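Local atomic coordinates of DNR protein (PDB entry 2Z69), a protein that probably binds DNA as a transcription factor of the CRP family, regulating dissimilative nitrate respiration in response to nitric oxide, with this fragment forming its sensor domain. Residues A33-V38 / F112-K117; E51-F56 / P97-T102; L40-Y45 / A105-Q110; V64-L69 / K76-T81. All coordinates share one frame; numbering follows the deposited sequence.

Interaction 1 of 4, residues A33-V38 / F112-K117; sequences ASSDLV and FRFSNK
Arg113 reaches across to the carboxylate of its cross-strand partner Asp36, and its course can be followed atom by atom. CB lies between Asp36 O, 3.8 Å away, and Val38 CG2 at 3.9 Å. With CG anti to the backbone N (chi1 161°), the chain leaves the strand extended, then bends at chi3, with CD 4.0 Å from Asp36 OD2. NE gives a nearly straight bond to Asp36 OD2 at 3.0 Å, entering through the anti lone pair of that oxygen, which lies in the guanidinium plane. NH2 adds a weak, more bent bond to the same oxygen, so one carboxylate oxygen takes both donors of this salt bridge; the two planes are 66° apart. Val38 CG2 sits over one guanidinium face, toward the rim on the NH1 side and 3.6 Å from CZ.

The backbones of this pair are joined twice: Asp36 N to Arg113 O, and Arg113 N to Asp36 O at 2.9 Å with a 172° angle at the hydrogen. Water 1 lies between Ser34 O and Arg113 O. In the next pair, Leu37 CD1 touches Phe112 CE2 at 4.0 Å, while Ser35 CB packs on Phe114 CD2 at 3.7 Å. Hydrogen-bonded Asp36-Arg113 followed by non-hydrogen-bonded Leu37-Phe112 is regular antiparallel pairing, joining strand 36-40, outermost within this chain's sheet, to 109-115 in the beta barrel of a cyclic nucleotide-binding domain.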
loop_
_atom_site.group_PDB
_atom_site.type_symbol
_atom_site.label_atom_id
_atom_site.label_comp_id
_atom_site.label_asym_id
_atom_site.label_seq_id
_atom_site.Cartn_x
_atom_site.Cartn_y
_atom_site.Cartn_z
ATOM N N ALA B 33 17.901 15.254 -10.059
ATOM C CA ALA B 33 18.745 16.297 -9.470
ATOM C C ALA B 33 19.305 15.913 -8.085
ATOM O O ALA B 33 20.436 16.278 -7.740
ATOM C CB ALA B 33 17.976 17.637 -9.409
ATOM N N SER B 34 18.521 15.172 -7.308
ATOM C CA SER B 34 18.950 14.705 -5.984
ATOM C C SER B 34 19.567 13.288 -5.987
ATOM O O SER B 34 19.985 12.778 -4.937
ATOM C CB SER B 34 17.776 14.747 -5.005
ATOM O OG SER B 34 18.217 14.505 -3.678
ATOM N N SER B 35 19.629 12.649 -7.148
ATOM C CA SER B 35 20.242 11.320 -7.215
ATOM C C SER B 35 21.783 11.368 -7.225
ATOM O O SER B 35 22.367 12.399 -7.484
ATOM C CB SER B 35 19.707 10.528 -8.420
ATOM O OG SER B 35 20.283 10.969 -9.630
ATOM N N ASP B 36 22.414 10.238 -6.919
ATOM C CA ASP B 36 23.856 10.046 -7.038
ATOM C C ASP B 36 24.130 9.025 -8.135
ATOM O O ASP B 36 23.435 8.035 -8.252
ATOM C CB ASP B 36 24.428 9.467 -5.740
ATOM C CG ASP B 36 24.212 10.376 -4.543
ATOM O OD1 ASP B 36 24.416 11.605 -4.689
ATOM O OD2 ASP B 36 23.870 9.849 -3.454
ATOM N N LEU B 37 25.172 9.249 -8.913
ATOM C CA LEU B 37 25.674 8.233 -9.813
ATOM C C LEU B 37 26.629 7.290 -9.066
ATOM O O LEU B 37 27.522 7.747 -8.306
ATOM C CB LEU B 37 26.422 8.910 -10.949
ATOM C CG LEU B 37 26.878 7.962 -12.038
ATOM C CD1 LEU B 37 25.682 7.412 -12.760
ATOM C CD2 LEU B 37 27.820 8.754 -12.972
ATOM N N VAL B 38 26.438 5.986 -9.269
ATOM C CA VAL B 38 27.158 4.996 -8.475
ATOM C C VAL B 38 27.853 4.069 -9.432
ATOM O O VAL B 38 27.225 3.513 -10.343
ATOM C CB VAL B 38 26.206 4.167 -7.535
ATOM C CG1 VAL B 38 26.997 3.080 -6.772
ATOM C CG2 VAL B 38 25.457 5.081 -6.574
ATOM N N PHE B 112 21.918 4.625 -10.668
ATOM C CA PHE B 112 21.411 5.838 -10.055
ATOM C C PHE B 112 20.934 5.453 -8.677
ATOM O O PHE B 112 20.195 4.487 -8.552
ATOM C CB PHE B 112 20.206 6.352 -10.836
ATOM C CG PHE B 112 20.557 7.057 -12.109
ATOM C CD1 PHE B 112 19.844 6.789 -13.271
ATOM C CD2 PHE B 112 21.579 8.007 -12.140
ATOM C CE1 PHE B 112 20.132 7.450 -14.470
ATOM C CE2 PHE B 112 21.882 8.690 -13.333
ATOM C CZ PHE B 112 21.148 8.413 -14.504
ATOM N N ARG B 113 21.359 6.173 -7.646
ATOM C CA ARG B 113 20.858 5.966 -6.283
ATOM C C ARG B 113 19.860 7.063 -5.997
ATOM O O ARG B 113 20.243 8.239 -5.936
ATOM C CB ARG B 113 21.982 6.101 -5.265
ATOM C CG ARG B 113 21.511 6.346 -3.836
ATOM C CD ARG B 113 22.611 6.065 -2.763
ATOM N NE ARG B 113 23.793 6.850 -3.045
ATOM C CZ ARG B 113 25.024 6.382 -3.217
ATOM N NH1 ARG B 113 25.314 5.087 -3.095
ATOM N NH2 ARG B 113 25.983 7.244 -3.487
ATOM N N PHE B 114 18.593 6.710 -5.818
ATOM C CA PHE B 114 17.573 7.706 -5.507
ATOM C C PHE B 114 17.251 7.689 -4.024
ATOM O O PHE B 114 17.087 6.630 -3.443
ATOM C CB PHE B 114 16.314 7.395 -6.279
ATOM C CG PHE B 114 16.476 7.455 -7.757
ATOM C CD1 PHE B 114 16.601 6.300 -8.503
ATOM C CD2 PHE B 114 16.478 8.659 -8.413
ATOM C CE1 PHE B 114 16.715 6.350 -9.870
ATOM C CE2 PHE B 114 16.605 8.705 -9.785
ATOM C CZ PHE B 114 16.724 7.544 -10.506
ATOM N N SER B 115 17.164 8.860 -3.409
ATOM C CA SER B 115 16.734 8.993 -2.026
ATOM C C SER B 115 15.271 8.578 -1.849
ATOM O O SER B 115 14.390 9.000 -2.628
ATOM C CB SER B 115 16.887 10.465 -1.616
ATOM O OG SER B 115 16.298 10.716 -0.369
ATOM N N ASN B 116 15.019 7.752 -0.830
ATOM C CA ASN B 116 13.662 7.417 -0.416
ATOM C C ASN B 116 12.908 8.703 -0.163
ATOM O O ASN B 116 11.834 8.917 -0.729
ATOM C CB ASN B 116 13.655 6.490 0.820
ATOM C CG ASN B 116 14.122 5.068 0.491
ATOM O OD1 ASN B 116 14.371 4.748 -0.653
ATOM N ND2 ASN B 116 14.236 4.223 1.497
ATOM N N LYS B 117 13.514 9.595 0.619
ATOM C CA LYS B 117 12.887 10.868 0.988
ATOM C C LYS B 117 12.486 11.772 -0.209
ATOM O O LYS B 117 11.429 12.380 -0.198
ATOM C CB LYS B 117 13.776 11.631 2.003
HETATM O O HOH W 1 20.684 9.942 -3.630
#

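Interaction 2 of 4, residues E51-F56 / P97-T102; sequences EPAHAF and PNYVAT
Tyr99 lays its ring flat against Ala53: the methyl CB stands 3.6 Å from the ring centroid and only 5° off the ring normal, a CH-pi contact over the face. With the tyrosine CG beside its own backbone N (chi1 -70°), the ring extends along segment 51-56, and the hydroxyl ends at Ala55. There Tyr99 OH donates to Ala55 O at 2.6 Å. This oxygen lies at the ring edge, near its plane, although the donor is tilted 24° from the carbonyl plane. The ring is thus located both by a methyl over one face and by a bond at its far end. Water 2 ties the hydroxyl back to the 52-54 backbone, donating to Tyr99 OH and Pro52 O while accepting from His54 N.

The Asn98 side chain crosses Pro52 at a slant, its ND2 3.3 Å from Pro52 CA. Pro52 and Asn98 form a single backbone bridge, with Tyr99 N bonded to Glu51 O at 2.8 Å and Ala53 N to Pro97 O at 2.9 Å; the latter is nearly straight. Phe47 stacks with the Tyr99 ring. Farther along, Val100 and Ala101 pack on Leu151 of the second subunit. The touching parts run at about a right angle, so this is a perpendicular meeting of two connecting segments, one entering strand 55-59 and the other strand 102-105, within the cyclic nucleotide-binding beta barrel.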
loop_
_atom_site.group_PDB
_atom_site.type_symbol
_atom_site.label_atom_id
_atom_site.label_comp_id
_atom_site.label_asym_id
_atom_site.label_seq_id
_atom_site.Cartn_x
_atom_site.Cartn_y
_atom_site.Cartn_z
ATOM N N GLU B 51 22.599 -2.186 7.070
ATOM C CA GLU B 51 22.898 -0.789 6.871
ATOM C C GLU B 51 21.622 -0.002 6.763
ATOM O O GLU B 51 20.636 -0.523 6.243
ATOM C CB GLU B 51 23.676 -0.611 5.561
ATOM C CG GLU B 51 25.128 -0.935 5.728
ATOM C CD GLU B 51 25.908 -0.813 4.408
ATOM O OE1 GLU B 51 25.317 -0.736 3.294
ATOM O OE2 GLU B 51 27.141 -0.795 4.517
ATOM N N PRO B 52 21.654 1.282 7.183
ATOM C CA PRO B 52 20.471 2.146 7.109
ATOM C C PRO B 52 19.900 2.237 5.698
ATOM O O PRO B 52 20.629 2.531 4.758
ATOM C CB PRO B 52 20.998 3.504 7.618
ATOM C CG PRO B 52 22.132 3.128 8.499
ATOM C CD PRO B 52 22.799 2.006 7.770
ATOM N N ALA B 53 18.613 1.947 5.534
ATOM C CA ALA B 53 18.068 1.914 4.169
ATOM C C ALA B 53 17.452 3.254 3.857
ATOM O O ALA B 53 16.325 3.515 4.274
ATOM C CB ALA B 53 17.030 0.818 4.023
ATOM N N HIS B 54 18.185 4.107 3.154
ATOM C CA HIS B 54 17.682 5.442 2.775
ATOM C C HIS B 54 17.470 5.629 1.266
ATOM O O HIS B 54 16.992 6.664 0.849
ATOM C CB HIS B 54 18.648 6.548 3.256
ATOM C CG HIS B 54 18.804 6.620 4.738
ATOM N ND1 HIS B 54 17.733 6.593 5.597
ATOM C CD2 HIS B 54 19.907 6.751 5.513
ATOM C CE1 HIS B 54 18.165 6.691 6.842
ATOM N NE2 HIS B 54 19.480 6.792 6.817
ATOM N N ALA B 55 17.824 4.649 0.446
ATOM C CA ALA B 55 17.790 4.857 -0.999
ATOM C C ALA B 55 17.384 3.601 -1.745
ATOM O O ALA B 55 17.579 2.504 -1.239
ATOM C CB ALA B 55 19.142 5.318 -1.477
ATOM N N PHE B 56 16.784 3.758 -2.922
ATOM C CA PHE B 56 16.658 2.642 -3.858
ATOM C C PHE B 56 17.446 2.977 -5.133
ATOM O O PHE B 56 17.933 4.101 -5.268
ATOM C CB PHE B 56 15.196 2.334 -4.173
ATOM C CG PHE B 56 14.500 3.408 -4.931
ATOM C CD1 PHE B 56 14.081 4.584 -4.285
ATOM C CD2 PHE B 56 14.200 3.240 -6.283
ATOM C CE1 PHE B 56 13.415 5.583 -4.979
ATOM C CE2 PHE B 56 13.538 4.242 -6.999
ATOM C CZ PHE B 56 13.129 5.406 -6.347
ATOM N N PRO B 97 14.114 0.100 9.611
ATOM C CA PRO B 97 15.168 1.083 9.386
ATOM C C PRO B 97 16.274 0.651 8.394
ATOM O O PRO B 97 16.773 1.498 7.680
ATOM C CB PRO B 97 15.767 1.272 10.786
ATOM C CG PRO B 97 15.483 -0.004 11.487
ATOM C CD PRO B 97 14.133 -0.415 10.995
ATOM N N ASN B 98 16.635 -0.634 8.389
ATOM C CA ASN B 98 17.828 -1.138 7.727
ATOM C C ASN B 98 17.534 -2.094 6.576
ATOM O O ASN B 98 16.585 -2.880 6.666
ATOM C CB ASN B 98 18.714 -1.894 8.730
ATOM C CG ASN B 98 19.187 -1.024 9.879
ATOM O OD1 ASN B 98 19.366 -1.501 11.006
ATOM N ND2 ASN B 98 19.401 0.249 9.605
ATOM N N TYR B 99 18.383 -2.061 5.532
ATOM C CA TYR B 99 18.352 -3.076 4.483
ATOM C C TYR B 99 18.273 -4.464 5.105
ATOM O O TYR B 99 19.067 -4.802 5.977
ATOM C CB TYR B 99 19.583 -2.982 3.558
ATOM C CG TYR B 99 19.554 -1.741 2.690
ATOM C CD1 TYR B 99 18.628 -1.605 1.669
ATOM C CD2 TYR B 99 20.462 -0.706 2.907
ATOM C CE1 TYR B 99 18.584 -0.433 0.881
ATOM C CE2 TYR B 99 20.440 0.441 2.151
ATOM C CZ TYR B 99 19.505 0.575 1.133
ATOM O OH TYR B 99 19.513 1.746 0.370
ATOM N N VAL B 100 17.307 -5.254 4.655
ATOM C CA VAL B 100 17.111 -6.629 5.130
ATOM C C VAL B 100 17.861 -7.668 4.266
ATOM O O VAL B 100 17.661 -8.865 4.444
ATOM C CB VAL B 100 15.604 -6.978 5.091
ATOM C CG1 VAL B 100 14.828 -6.145 6.089
ATOM C CG2 VAL B 100 15.064 -6.717 3.693
ATOM N N ALA B 101 18.675 -7.210 3.315
ATOM C CA ALA B 101 19.496 -8.072 2.450
ATOM C C ALA B 101 20.682 -7.262 1.926
ATOM O O ALA B 101 20.706 -6.045 2.094
ATOM C CB ALA B 101 18.664 -8.599 1.259
ATOM N N THR B 102 21.620 -7.936 1.252
ATOM C CA THR B 102 22.824 -7.326 0.659
ATOM C C THR B 102 22.637 -7.374 -0.837
ATOM O O THR B 102 22.065 -8.321 -1.348
ATOM C CB THR B 102 24.059 -8.209 1.021
ATOM O OG1 THR B 102 24.231 -8.222 2.446
ATOM C CG2 THR B 102 25.322 -7.772 0.361
HETATM O O HOH W 2 20.707 4.077 2.030
#

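Interaction 3 of 4, residues L40-Y45 / A105-Q110; sequences LDKGAY and AVVPSQ
Lys42 folds over Val106, and its ammonium NZ donates to Val106 O at 3.2 Å. Bends at chi3 and chi4 bring the amine back to that carbonyl, while CG passes 3.4 Å from the same oxygen. Water 3 closes a small triangle: it accepts from Lys42 NZ at 2.6 Å and donates to Val106 O, which therefore takes two bonds.

Backbone groups account for most of the other pairing. Leu40 N donates to Ser109 O, and Leu40 O receives Ser109 N at 2.9 Å; the latter oxygen also meets the CA of Pro108 in a CA-H...O contact. Past this pair the chain reverses. Gly43 N bonds to Ala105 O at 2.8 Å, and Ala44 O accepts Ala105 N. Asp41 O is used within its own segment, by Ala44 N, which closes a type II turn from Asp41 to Ala44. Gly43 occupies the third position with a phi of 96°, where a side chain would press on the preceding carbonyl. Ser109 OG donates to Val107 O at 2.7 Å and has a further hydrogen bond with Cys63 N, so this hydroxyl links Val107 O to the backbone of Cys63 in strand 63-69.

Among apolar groups, Ala105 CB points into the turn and lies 4.2 Å from Leu40 CD1. Strand 36-40 pairs with 109-115 in one sheet and 45-47 with 102-105 in the other, so the two chains pass together between the sheets, consistent with the jelly-roll topology of cyclic nucleotide-binding domains.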
loop_
_atom_site.group_PDB
_atom_site.type_symbol
_atom_site.label_atom_id
_atom_site.label_comp_id
_atom_site.label_asym_id
_atom_site.label_seq_id
_atom_site.Cartn_x
_atom_site.Cartn_y
_atom_site.Cartn_z
ATOM N N LEU B 40 30.394 0.661 -9.908
ATOM C CA LEU B 40 30.824 -0.525 -9.127
ATOM C C LEU B 40 31.585 -1.547 -9.910
ATOM O O LEU B 40 31.212 -1.845 -11.019
ATOM C CB LEU B 40 29.609 -1.231 -8.499
ATOM C CG LEU B 40 28.770 -0.540 -7.409
ATOM C CD1 LEU B 40 27.544 -1.397 -7.150
ATOM C CD2 LEU B 40 29.542 -0.233 -6.095
ATOM N N ASP B 41 32.632 -2.096 -9.307
ATOM C CA ASP B 41 33.352 -3.209 -9.887
ATOM C C ASP B 41 32.598 -4.492 -9.570
ATOM O O ASP B 41 31.764 -4.503 -8.681
ATOM C CB ASP B 41 34.747 -3.267 -9.290
ATOM C CG ASP B 41 35.700 -2.320 -9.974
ATOM O OD1 ASP B 41 35.434 -1.924 -11.146
ATOM O OD2 ASP B 41 36.732 -2.004 -9.346
ATOM N N LYS B 42 32.893 -5.553 -10.310
ATOM C CA LYS B 42 32.380 -6.887 -10.036
ATOM C C LYS B 42 32.770 -7.229 -8.639
ATOM O O LYS B 42 33.951 -7.083 -8.268
ATOM C CB LYS B 42 33.059 -7.907 -10.985
ATOM C CG LYS B 42 32.737 -9.387 -10.661
ATOM C CD LYS B 42 33.726 -10.376 -11.298
ATOM C CE LYS B 42 33.824 -10.251 -12.804
ATOM N NZ LYS B 42 32.491 -10.416 -13.453
ATOM N N GLY B 43 31.792 -7.660 -7.852
ATOM C CA GLY B 43 32.064 -8.110 -6.486
ATOM C C GLY B 43 31.817 -6.993 -5.479
ATOM O O GLY B 43 31.854 -7.233 -4.285
ATOM N N ALA B 44 31.577 -5.761 -5.953
ATOM C CA ALA B 44 31.452 -4.628 -5.026
ATOM C C ALA B 44 30.011 -4.548 -4.521
ATOM O O ALA B 44 29.100 -4.939 -5.242
ATOM C CB ALA B 44 31.850 -3.304 -5.728
ATOM N N TYR B 45 29.813 -4.047 -3.291
ATOM C CA TYR B 45 28.491 -3.978 -2.706
ATOM C C TYR B 45 27.734 -2.725 -3.078
ATOM O O TYR B 45 28.310 -1.630 -3.034
ATOM C CB TYR B 45 28.576 -4.123 -1.182
ATOM C CG TYR B 45 29.072 -5.502 -0.833
ATOM C CD1 TYR B 45 30.414 -5.711 -0.533
ATOM C CD2 TYR B 45 28.226 -6.605 -0.935
ATOM C CE1 TYR B 45 30.908 -7.010 -0.245
ATOM C CE2 TYR B 45 28.684 -7.901 -0.651
ATOM C CZ TYR B 45 30.023 -8.095 -0.310
ATOM O OH TYR B 45 30.490 -9.348 -0.064
ATOM N N ALA B 105 27.225 -6.374 -6.960
ATOM C CA ALA B 105 27.367 -6.390 -8.407
ATOM C C ALA B 105 28.041 -7.698 -8.801
ATOM O O ALA B 105 29.034 -8.100 -8.191
ATOM C CB ALA B 105 28.200 -5.205 -8.865
ATOM N N VAL B 106 27.482 -8.392 -9.780
ATOM C CA VAL B 106 28.121 -9.597 -10.292
ATOM C C VAL B 106 28.962 -9.323 -11.569
ATOM O O VAL B 106 29.691 -10.198 -11.993
ATOM C CB VAL B 106 27.135 -10.731 -10.545
ATOM C CG1 VAL B 106 26.141 -10.870 -9.377
ATOM C CG2 VAL B 106 26.417 -10.495 -11.795
ATOM N N VAL B 107 28.850 -8.121 -12.146
ATOM C CA VAL B 107 29.745 -7.599 -13.219
ATOM C C VAL B 107 29.930 -6.084 -12.964
ATOM O O VAL B 107 29.197 -5.527 -12.155
ATOM C CB VAL B 107 29.157 -7.794 -14.640
ATOM C CG1 VAL B 107 29.008 -9.280 -14.984
ATOM C CG2 VAL B 107 27.833 -7.096 -14.765
ATOM N N PRO B 108 30.908 -5.423 -13.638
ATOM C CA PRO B 108 31.007 -3.965 -13.515
ATOM C C PRO B 108 29.655 -3.335 -13.822
ATOM O O PRO B 108 29.059 -3.657 -14.858
ATOM C CB PRO B 108 32.008 -3.580 -14.599
ATOM C CG PRO B 108 32.930 -4.807 -14.695
ATOM C CD PRO B 108 31.938 -5.970 -14.555
ATOM N N SER B 109 29.178 -2.464 -12.929
ATOM C CA SER B 109 27.810 -1.954 -13.033
ATOM C C SER B 109 27.782 -0.449 -12.780
ATOM O O SER B 109 28.689 0.112 -12.140
ATOM C CB SER B 109 26.899 -2.696 -12.000
ATOM O OG SER B 109 26.905 -4.113 -12.236
ATOM N N GLN B 110 26.730 0.203 -13.263
ATOM C CA GLN B 110 26.535 1.605 -12.995
ATOM C C GLN B 110 25.083 1.819 -12.594
ATOM O O GLN B 110 24.176 1.258 -13.205
ATOM C CB GLN B 110 26.905 2.475 -14.224
ATOM C CG GLN B 110 26.944 3.946 -13.876
ATOM C CD GLN B 110 27.492 4.824 -14.985
ATOM O OE1 GLN B 110 26.939 4.862 -16.070
ATOM N NE2 GLN B 110 28.576 5.545 -14.706
HETATM O O HOH W 3 30.556 -12.032 -13.981
#

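Interaction 4 of 4, residues V64-L69 / K76-T81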
loop_
_atom_site.group_PDB
_atom_site.type_symbol
_atom_site.label_atom_id
_atom_site.label_comp_id
_atom_site.label_asym_id
_atom_site.label_seq_id
_atom_site.Cartn_x
_atom_site.Cartn_y
_atom_site.Cartn_z
ATOM N N VAL B 64 23.033 -7.111 -10.720
ATOM C CA VAL B 64 23.185 -7.057 -9.231
ATOM C C VAL B 64 22.445 -8.264 -8.637
ATOM O O VAL B 64 21.342 -8.580 -9.083
ATOM C CB VAL B 64 22.600 -5.743 -8.697
ATOM C CG1 VAL B 64 22.198 -5.840 -7.226
ATOM C CG2 VAL B 64 23.604 -4.574 -8.942
ATOM N N LYS B 65 23.070 -8.992 -7.710
ATOM C CA LYS B 65 22.364 -10.059 -7.017
ATOM C C LYS B 65 22.003 -9.630 -5.589
ATOM O O LYS B 65 22.755 -8.873 -4.923
ATOM C CB LYS B 65 23.158 -11.374 -7.013
ATOM C CG LYS B 65 24.425 -11.374 -6.146
ATOM C CD LYS B 65 24.897 -12.801 -5.883
ATOM C CE LYS B 65 26.240 -12.764 -5.140
ATOM N NZ LYS B 65 26.844 -14.119 -4.800
ATOM N N ILE B 66 20.857 -10.104 -5.106
ATOM C CA ILE B 66 20.374 -9.690 -3.779
ATOM C C ILE B 66 20.120 -10.929 -2.907
ATOM O O ILE B 66 19.392 -11.812 -3.304
ATOM C CB ILE B 66 19.080 -8.775 -3.913
ATOM C CG1 ILE B 66 19.398 -7.566 -4.825
ATOM C CG2 ILE B 66 18.532 -8.367 -2.529
ATOM C CD1 ILE B 66 18.371 -6.533 -4.849
ATOM N N TYR B 67 20.726 -10.981 -1.723
ATOM C CA TYR B 67 20.744 -12.185 -0.877
ATOM C C TYR B 67 20.852 -11.856 0.613
ATOM O O TYR B 67 21.354 -10.791 0.967
ATOM C CB TYR B 67 21.939 -13.095 -1.246
ATOM C CG TYR B 67 23.323 -12.466 -1.022
ATOM C CD1 TYR B 67 23.892 -11.669 -1.988
ATOM C CD2 TYR B 67 24.055 -12.690 0.163
ATOM C CE1 TYR B 67 25.141 -11.086 -1.816
ATOM C CE2 TYR B 67 25.329 -12.112 0.341
ATOM C CZ TYR B 67 25.853 -11.311 -0.674
ATOM O OH TYR B 67 27.088 -10.716 -0.579
ATOM N N ARG B 68 20.408 -12.765 1.485
ATOM C CA ARG B 68 20.748 -12.671 2.906
ATOM C C ARG B 68 21.718 -13.800 3.276
ATOM O O ARG B 68 21.500 -14.981 2.920
ATOM C CB ARG B 68 19.518 -12.809 3.809
ATOM C CG ARG B 68 18.292 -11.962 3.443
ATOM C CD ARG B 68 17.014 -12.736 3.795
ATOM N NE ARG B 68 15.831 -11.891 3.988
ATOM C CZ ARG B 68 15.182 -11.757 5.146
ATOM N NH1 ARG B 68 15.588 -12.401 6.233
ATOM N NH2 ARG B 68 14.118 -10.974 5.229
ATOM N N LEU B 69 22.768 -13.442 4.016
ATOM C CA LEU B 69 23.734 -14.401 4.510
ATOM C C LEU B 69 23.228 -14.966 5.816
ATOM O O LEU B 69 22.754 -14.232 6.691
ATOM C CB LEU B 69 25.092 -13.746 4.684
ATOM N N LYS B 76 21.135 -16.942 1.140
ATOM C CA LYS B 76 19.791 -17.147 0.586
ATOM C C LYS B 76 19.490 -16.056 -0.435
ATOM O O LYS B 76 19.478 -14.882 -0.088
ATOM C CB LYS B 76 18.690 -17.191 1.654
ATOM C CG LYS B 76 17.313 -16.859 1.047
ATOM C CD LYS B 76 16.114 -17.474 1.749
ATOM C CE LYS B 76 14.829 -17.283 0.912
ATOM N NZ LYS B 76 14.807 -15.992 0.141
ATOM N N ILE B 77 19.217 -16.442 -1.685
ATOM C CA ILE B 77 19.085 -15.464 -2.779
ATOM C C ILE B 77 17.648 -14.941 -2.928
ATOM O O ILE B 77 16.702 -15.714 -2.958
ATOM C CB ILE B 77 19.631 -16.035 -4.142
ATOM C CG1 ILE B 77 21.036 -16.675 -3.982
ATOM C CG2 ILE B 77 19.584 -14.968 -5.263
ATOM C CD1 ILE B 77 22.142 -15.740 -3.910
ATOM N N LEU B 78 17.493 -13.623 -3.003
ATOM C CA LEU B 78 16.167 -12.988 -3.183
ATOM C C LEU B 78 15.865 -12.759 -4.670
ATOM O O LEU B 78 14.792 -13.141 -5.163
ATOM C CB LEU B 78 16.076 -11.649 -2.414
ATOM C CG LEU B 78 15.914 -11.707 -0.884
ATOM C CD1 LEU B 78 17.204 -12.114 -0.212
ATOM C CD2 LEU B 78 15.481 -10.389 -0.336
ATOM N N GLU B 79 16.825 -12.148 -5.380
ATOM C CA GLU B 79 16.636 -11.844 -6.790
ATOM C C GLU B 79 17.960 -11.538 -7.477
ATOM O O GLU B 79 18.954 -11.209 -6.832
ATOM C CB GLU B 79 15.672 -10.665 -6.945
ATOM C CG GLU B 79 15.991 -9.525 -5.975
ATOM C CD GLU B 79 14.859 -8.484 -5.829
ATOM O OE1 GLU B 79 14.250 -8.088 -6.866
ATOM O OE2 GLU B 79 14.594 -8.046 -4.677
ATOM N N VAL B 80 17.962 -11.669 -8.796
ATOM C CA VAL B 80 19.040 -11.181 -9.630
ATOM C C VAL B 80 18.419 -10.086 -10.504
ATOM O O VAL B 80 17.436 -10.340 -11.209
ATOM C CB VAL B 80 19.646 -12.303 -10.488
ATOM C CG1 VAL B 80 20.714 -11.731 -11.438
ATOM C CG2 VAL B 80 20.234 -13.420 -9.565
ATOM N N THR B 81 18.949 -8.863 -10.408
ATOM C CA THR B 81 18.395 -7.727 -11.158
ATOM C C THR B 81 19.177 -7.456 -12.450
ATOM O O THR B 81 20.399 -7.336 -12.432
ATOM C CB THR B 81 18.381 -6.459 -10.297
ATOM O OG1 THR B 81 17.732 -6.735 -9.033
ATOM C CG2 THR B 81 17.659 -5.319 -11.017
#
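A classic beta bulge interrupts the antiparallel hairpin of strands 63-69 and 75-82: two residues, Leu78 and Glu79, stand opposite the single Ile66. The evidence lies in Ile66 O, which accepts Leu78 N at 2.6 Å and, weakly, Glu79 N at 3.3 Å. Leu78 has phi/psi of -92°/-50°, away from extended strand values, and the register shifts by one residue between Ile66 and Tyr67. Regular pairing resumes on both sides. Ile66 N bonds to Glu79 O, Val64 and Thr81 exchange two bonds, and Arg68 and Lys76 exchange two more, with Lys76 N to Arg68 O at 2.7 Å.

The Ile66 and Glu79 side chains run abreast in one direction, with Ile66 CB 3.8 Å from Glu79 CG. Leu78 lies crosswise to Ile66, its CB 4.1 Å from Ile66 CG2, and its CD1 crosses the Arg68 chain at a slant, 3.8 Å from Arg68 CG and at the guanidinium edge. On the other face, Ile77 CD1 touches Tyr67 CB at 3.8 Å. Tyr67 CG is set between backbone N and carbonyl carbon (chi1 63°), which carries the ring away from strand 75-82.

Glu79 bonds to Leu151 N of the second subunit, and Arg68 to Ile145 O there, so the Ile66 face meets the partner chain. Strand 102-105 flanks strand 63-69 on its other side, whereas 75-82 is outermost in this chain's sheet; Phe87 of strand 86-87 packs on Val64, Ile66 and Thr81.

After helix 25-33, strand 36-40 enters interaction 1, which closes the widest loop by pairing with strand 109-115. Interaction 3 lies within that loop and joins 40-45 to 105-110. Within interaction 3 comes interaction 2, between 51-56 and 97-102, and innermost is interaction 4, the hairpin 64-69 with 76-81. The four nest without crossing. Interaction 1 belongs to one four-stranded sheet and interaction 4 to the other, while interaction 3 pairs the connections by which 36-40 leads to 45-47 and 102-105 leads to 109-115. Interactions 1 and 2 meet where Phe114 N probably bonds to Phe56 O; Thr102 N to Tyr67 O similarly connects interactions 2 and 4, both of which touch the second subunit.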